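Local structure of probable fumarate reductase Ifc3 (1QO8) at residues G128-A140 with I252-I265. The protein catalyses the essentially one-way reduction of fumarate to succinate in vitro, using one FAD and four covalently bound c-type hemes per subunit. Residues are numbered along the deposited sequence; the frame is centred on the assembly and turned at random.
Sequences GAGSAGFNASLAA and IIDTLRKAAKEQGI. With FAD (flavin-adenine dinucleotide), chain G.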
loop_
_atom_site.group_PDB
_atom_site.type_symbol
_atom_site.label_atom_id
_atom_site.label_comp_id
_atom_site.label_asym_id
_atom_site.label_seq_id
_atom_site.Cartn_x
_atom_site.Cartn_y
_atom_site.Cartn_z
ATOM N N GLY A 128 0.934 -5.731 22.596
ATOM C CA GLY A 128 1.406 -4.324 22.577
ATOM C C GLY A 128 0.857 -3.637 23.811
ATOM O O GLY A 128 -0.330 -3.512 24.030
ATOM N N ALA A 129 1.740 -3.146 24.654
ATOM C CA ALA A 129 1.302 -2.425 25.857
ATOM C C ALA A 129 1.665 -0.958 25.741
ATOM O O ALA A 129 2.407 -0.392 26.556
ATOM C CB ALA A 129 1.988 -3.041 27.072
ATOM N N GLY A 130 1.167 -0.268 24.716
ATOM C CA GLY A 130 1.260 1.226 24.766
ATOM C C GLY A 130 -0.122 1.628 25.250
ATOM O O GLY A 130 -0.719 0.740 25.906
ATOM N N SER A 131 -0.693 2.767 24.891
ATOM C CA SER A 131 -1.955 3.170 25.493
ATOM C C SER A 131 -3.072 2.273 25.014
ATOM O O SER A 131 -4.008 1.959 25.751
ATOM C CB SER A 131 -2.213 4.662 25.142
ATOM O OG SER A 131 -3.514 5.057 25.614
ATOM N N ALA A 132 -3.106 2.004 23.679
ATOM C CA ALA A 132 -4.209 1.193 23.147
ATOM C C ALA A 132 -4.206 -0.221 23.759
ATOM O O ALA A 132 -5.284 -0.650 24.193
ATOM C CB ALA A 132 -4.217 1.090 21.616
ATOM N N GLY A 133 -3.081 -0.869 23.945
ATOM C CA GLY A 133 -3.083 -2.232 24.529
ATOM C C GLY A 133 -3.370 -2.250 26.024
ATOM O O GLY A 133 -4.086 -3.129 26.540
ATOM N N PHE A 134 -2.839 -1.226 26.775
ATOM C CA PHE A 134 -3.243 -1.235 28.185
ATOM C C PHE A 134 -4.752 -1.023 28.290
ATOM O O PHE A 134 -5.481 -1.643 29.122
ATOM C CB PHE A 134 -2.419 -0.284 29.030
ATOM C CG PHE A 134 -1.081 -0.654 29.557
ATOM C CD1 PHE A 134 -0.984 -1.575 30.601
ATOM C CD2 PHE A 134 0.078 -0.008 29.119
ATOM C CE1 PHE A 134 0.221 -1.874 31.148
ATOM C CE2 PHE A 134 1.306 -0.291 29.713
ATOM C CZ PHE A 134 1.359 -1.222 30.730
ATOM N N ASN A 135 -5.311 -0.091 27.523
ATOM C CA ASN A 135 -6.740 0.147 27.637
ATOM C C ASN A 135 -7.522 -1.112 27.250
ATOM O O ASN A 135 -8.620 -1.380 27.750
ATOM C CB ASN A 135 -7.225 1.331 26.776
ATOM C CG ASN A 135 -6.966 2.679 27.459
ATOM O OD1 ASN A 135 -7.704 3.127 28.337
ATOM N ND2 ASN A 135 -5.948 3.418 27.028
ATOM N N ALA A 136 -7.138 -1.775 26.150
ATOM C CA ALA A 136 -7.798 -3.002 25.749
ATOM C C ALA A 136 -7.696 -4.041 26.891
ATOM O O ALA A 136 -8.694 -4.666 27.246
ATOM C CB ALA A 136 -7.183 -3.516 24.409
ATOM N N SER A 137 -6.533 -4.328 27.444
ATOM C CA SER A 137 -6.388 -5.191 28.607
ATOM C C SER A 137 -7.299 -4.918 29.793
ATOM O O SER A 137 -7.864 -5.885 30.351
ATOM C CB SER A 137 -4.961 -5.131 29.170
ATOM O OG SER A 137 -4.151 -5.556 28.072
ATOM N N LEU A 138 -7.386 -3.687 30.245
ATOM C CA LEU A 138 -8.208 -3.311 31.386
ATOM C C LEU A 138 -9.680 -3.475 31.041
ATOM O O LEU A 138 -10.494 -3.892 31.916
ATOM C CB LEU A 138 -7.940 -1.885 31.887
ATOM C CG LEU A 138 -6.605 -1.635 32.597
ATOM C CD1 LEU A 138 -6.054 -0.217 32.390
ATOM C CD2 LEU A 138 -6.695 -1.961 34.093
ATOM N N ALA A 139 -10.115 -3.104 29.825
ATOM C CA ALA A 139 -11.513 -3.336 29.467
ATOM C C ALA A 139 -11.806 -4.835 29.298
ATOM O O ALA A 139 -12.963 -5.283 29.437
ATOM C CB ALA A 139 -11.898 -2.616 28.183
ATOM N N ALA A 140 -10.802 -5.615 28.891
ATOM C CA ALA A 140 -11.138 -7.043 28.709
ATOM C C ALA A 140 -11.281 -7.678 30.108
ATOM O O ALA A 140 -12.176 -8.515 30.269
ATOM C CB ALA A 140 -10.204 -7.772 27.791
ATOM N N ILE A 252 -0.157 9.378 31.246
ATOM C CA ILE A 252 -1.114 8.341 30.835
ATOM C C ILE A 252 -0.589 6.909 30.986
ATOM O O ILE A 252 -1.344 6.073 31.492
ATOM C CB ILE A 252 -1.720 8.602 29.454
ATOM C CG1 ILE A 252 -2.592 9.853 29.465
ATOM C CG2 ILE A 252 -2.599 7.425 29.017
ATOM C CD1 ILE A 252 -3.064 10.372 28.105
ATOM N N ILE A 253 0.586 6.579 30.574
ATOM C CA ILE A 253 1.215 5.267 30.604
ATOM C C ILE A 253 1.609 4.984 32.061
ATOM O O ILE A 253 1.486 3.833 32.446
ATOM C CB ILE A 253 2.521 5.255 29.779
ATOM C CG1 ILE A 253 2.172 5.183 28.291
ATOM C CG2 ILE A 253 3.564 4.179 30.132
ATOM C CD1 ILE A 253 1.211 4.101 27.854
ATOM N N ASP A 254 2.052 5.986 32.831
ATOM C CA ASP A 254 2.258 5.729 34.282
ATOM C C ASP A 254 0.928 5.289 34.884
ATOM O O ASP A 254 0.850 4.288 35.634
ATOM C CB ASP A 254 2.884 6.878 35.060
ATOM C CG ASP A 254 4.358 7.080 34.733
ATOM O OD1 ASP A 254 5.071 6.350 33.992
ATOM O OD2 ASP A 254 5.011 8.050 35.208
ATOM N N THR A 255 -0.186 5.932 34.539
ATOM C CA THR A 255 -1.466 5.634 35.138
ATOM C C THR A 255 -1.981 4.245 34.717
ATOM O O THR A 255 -2.533 3.521 35.517
ATOM C CB THR A 255 -2.526 6.662 34.732
ATOM O OG1 THR A 255 -2.015 7.915 35.145
ATOM C CG2 THR A 255 -3.834 6.405 35.428
ATOM N N LEU A 256 -1.822 3.886 33.438
ATOM C CA LEU A 256 -2.265 2.618 32.913
ATOM C C LEU A 256 -1.342 1.497 33.421
ATOM O O LEU A 256 -1.904 0.472 33.748
ATOM C CB LEU A 256 -2.329 2.643 31.366
ATOM C CG LEU A 256 -3.316 3.624 30.772
ATOM C CD1 LEU A 256 -2.915 3.977 29.315
ATOM C CD2 LEU A 256 -4.792 3.154 30.851
ATOM N N ARG A 257 -0.028 1.675 33.560
ATOM C CA ARG A 257 0.815 0.682 34.143
ATOM C C ARG A 257 0.373 0.323 35.586
ATOM O O ARG A 257 0.371 -0.870 35.953
ATOM C CB ARG A 257 2.294 1.064 34.278
ATOM C CG ARG A 257 3.022 1.234 32.961
ATOM C CD ARG A 257 4.381 1.888 33.183
ATOM N NE ARG A 257 5.218 1.722 31.998
ATOM C CZ ARG A 257 6.402 2.303 31.965
ATOM N NH1 ARG A 257 6.787 3.109 32.972
ATOM N NH2 ARG A 257 7.206 2.185 30.936
ATOM N N LYS A 258 0.176 1.360 36.407
ATOM C CA LYS A 258 -0.281 1.106 37.763
ATOM C C LYS A 258 -1.667 0.468 37.767
ATOM O O LYS A 258 -1.799 -0.558 38.446
ATOM C CB LYS A 258 -0.346 2.333 38.694
ATOM C CG LYS A 258 1.078 2.911 38.761
ATOM C CD LYS A 258 1.383 3.409 40.155
ATOM C CE LYS A 258 2.898 3.579 40.394
ATOM N NZ LYS A 258 2.985 3.931 41.881
ATOM N N ALA A 259 -2.624 0.947 37.009
ATOM C CA ALA A 259 -3.905 0.237 36.991
ATOM C C ALA A 259 -3.804 -1.172 36.422
ATOM O O ALA A 259 -4.548 -2.008 36.979
ATOM C CB ALA A 259 -5.001 1.027 36.308
ATOM N N ALA A 260 -2.882 -1.541 35.545
ATOM C CA ALA A 260 -2.890 -2.913 35.041
ATOM C C ALA A 260 -2.300 -3.792 36.156
ATOM O O ALA A 260 -2.794 -4.891 36.318
ATOM C CB ALA A 260 -2.187 -3.115 33.724
ATOM N N LYS A 261 -1.285 -3.327 36.855
ATOM C CA LYS A 261 -0.726 -4.012 38.011
ATOM C C LYS A 261 -1.730 -4.114 39.147
ATOM O O LYS A 261 -1.879 -5.242 39.644
ATOM C CB LYS A 261 0.614 -3.388 38.428
ATOM C CG LYS A 261 1.283 -4.093 39.604
ATOM C CD LYS A 261 2.303 -3.271 40.360
ATOM C CE LYS A 261 3.737 -3.764 40.304
ATOM N NZ LYS A 261 4.732 -2.813 40.912
ATOM N N GLU A 262 -2.546 -3.148 39.510
ATOM C CA GLU A 262 -3.599 -3.302 40.504
ATOM C C GLU A 262 -4.683 -4.302 40.146
ATOM O O GLU A 262 -5.253 -4.930 41.062
ATOM C CB GLU A 262 -4.261 -1.960 40.899
ATOM C CG GLU A 262 -3.324 -1.061 41.699
ATOM C CD GLU A 262 -3.664 0.390 41.911
ATOM O OE1 GLU A 262 -4.777 0.879 41.610
ATOM O OE2 GLU A 262 -2.808 1.166 42.417
ATOM N N GLN A 263 -5.068 -4.526 38.900
ATOM C CA GLN A 263 -6.084 -5.458 38.484
ATOM C C GLN A 263 -5.482 -6.831 38.188
ATOM O O GLN A 263 -6.186 -7.607 37.562
ATOM C CB GLN A 263 -6.737 -5.031 37.155
ATOM C CG GLN A 263 -7.600 -3.788 37.225
ATOM C CD GLN A 263 -8.882 -4.141 37.972
ATOM O OE1 GLN A 263 -9.557 -5.087 37.554
ATOM N NE2 GLN A 263 -9.108 -3.398 39.040
ATOM N N GLY A 264 -4.231 -7.077 38.461
ATOM C CA GLY A 264 -3.518 -8.294 38.210
ATOM C C GLY A 264 -3.157 -8.680 36.794
ATOM O O GLY A 264 -2.783 -9.823 36.473
ATOM N N ILE A 265 -3.239 -7.743 35.856
ATOM C CA ILE A 265 -2.687 -7.937 34.522
ATOM C C ILE A 265 -1.207 -7.590 34.570
ATOM O O ILE A 265 -0.915 -6.355 34.691
ATOM C CB ILE A 265 -3.319 -6.938 33.553
ATOM C CG1 ILE A 265 -4.848 -7.044 33.632
ATOM C CG2 ILE A 265 -2.739 -7.184 32.170
ATOM C CD1 ILE A 265 -5.507 -5.859 32.947
HETATM P PA FAD G . 2.268 2.533 20.912
HETATM O O1A FAD G . 2.149 3.442 22.096
HETATM O O2A FAD G . 3.327 2.619 20.071
HETATM O O5B FAD G . 2.624 1.169 21.608
HETATM C C5B FAD G . 2.664 -0.126 20.879
HETATM C C4B FAD G . 3.291 -1.228 21.871
HETATM O O4B FAD G . 3.280 -2.485 21.034
HETATM C C3B FAD G . 4.817 -0.976 22.107
HETATM O O3B FAD G . 5.272 -0.776 23.369
HETATM C C2B FAD G . 5.549 -1.977 21.139
HETATM O O2B FAD G . 6.834 -2.454 21.608
HETATM C C1B FAD G . 4.607 -3.119 21.226
HETATM N N9A FAD G . 4.688 -4.025 20.073
HETATM C C8A FAD G . 4.906 -3.715 18.754
HETATM N N7A FAD G . 5.037 -4.779 18.010
HETATM C C5A FAD G . 4.896 -5.863 18.872
HETATM C C6A FAD G . 5.024 -7.306 18.687
HETATM N N6A FAD G . 5.265 -7.878 17.540
HETATM N N1A FAD G . 4.789 -8.035 19.807
HETATM C C2A FAD G . 4.614 -7.482 21.054
HETATM N N3A FAD G . 4.505 -6.159 21.315
HETATM C C4A FAD G . 4.684 -5.424 20.184
HETATM N N1 FAD G . -0.772 11.954 19.479
HETATM C C2 FAD G . -1.683 12.648 20.108
HETATM O O2 FAD G . -2.861 12.601 19.971
HETATM N N3 FAD G . -1.353 13.611 21.109
HETATM C C4 FAD G . 0.004 13.751 21.379
HETATM O O4 FAD G . 0.360 14.575 22.172
HETATM C C4X FAD G . 1.002 13.007 20.613
HETATM N N5 FAD G . 2.310 13.202 20.840
HETATM C C5X FAD G . 3.245 12.463 20.197
HETATM C C6 FAD G . 4.593 12.707 20.494
HETATM C C7 FAD G . 5.565 11.969 19.864
HETATM C C7M FAD G . 7.024 12.165 20.127
HETATM C C8 FAD G . 5.157 10.934 18.947
HETATM C C8M FAD G . 6.206 10.074 18.309
HETATM C C9 FAD G . 3.838 10.673 18.678
HETATM C C9A FAD G . 2.848 11.412 19.282
HETATM N N10 FAD G . 1.465 11.260 19.062
HETATM C C10 FAD G . 0.547 12.014 19.685
HETATM C "C1'" FAD G . 0.950 9.998 18.443
HETATM C "C2'" FAD G . 0.393 9.051 19.560
HETATM O "O2'" FAD G . 1.397 9.235 20.614
HETATM C "C3'" FAD G . 0.647 7.614 19.041
HETATM O "O3'" FAD G . -0.045 7.392 17.805
HETATM C "C4'" FAD G . -0.204 6.661 19.946
HETATM O "O4'" FAD G . 0.442 6.763 21.252
HETATM C "C5'" FAD G . 0.061 5.210 19.405
HETATM O "O5'" FAD G . -0.457 4.306 20.570
HETATM P P FAD G . -0.540 2.773 20.442
HETATM O O1P FAD G . -1.130 2.320 21.757
HETATM O O2P FAD G . -1.217 2.576 19.239
HETATM O O3P FAD G . 0.832 2.385 20.180
#
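Phe134 and Leu256 meet at the heart of this helix pair, CB to CB at 3.7 Å, where the first helix of the Rossmann-type FAD-binding fold lies beside helix 248-262. The two run roughly the same way, crossing at 30°. The tight part is the Phe134 ring. With CG anti to the carbonyl carbon (chi1 -82°), it reaches across so that the backbone N of Arg257 sits 4.2 Å above its centre, while Ala129 CB lies over the opposite face, toward the rim. Ala260 CB meets its edge, 3.7 Å from CD1, and Arg257 CG packs against CZ. An alanine in place of Phe134 would probably open a gap between the helices, leaving Ala129 CB and the backbone of Arg257 without the ring between them and Ala260 CB without its edge contact. Leu256 answers as a knob among Ser131, Phe134, Asn135 and Leu138; its CD1 lies 3.8 Å from Asn135 ND2, whose amide is tied back to Ser131 O. Toward the C-terminal ends the contact thins: Leu138 CD2 sits between the carbonyl O of Ala259 (3.6 Å) and the CG of solvent-exposed Gln263, which adds little surface, although buried Ile265 still tucks CD1 against the Ser137 carbonyl. At the other end, Ile253 CD1 rests on the glycine-rich turn, 3.8 Å from Ser131 N, just where the helix start grips the cofactor: Ala132 N donates to FAD O1P at 2.8 Å.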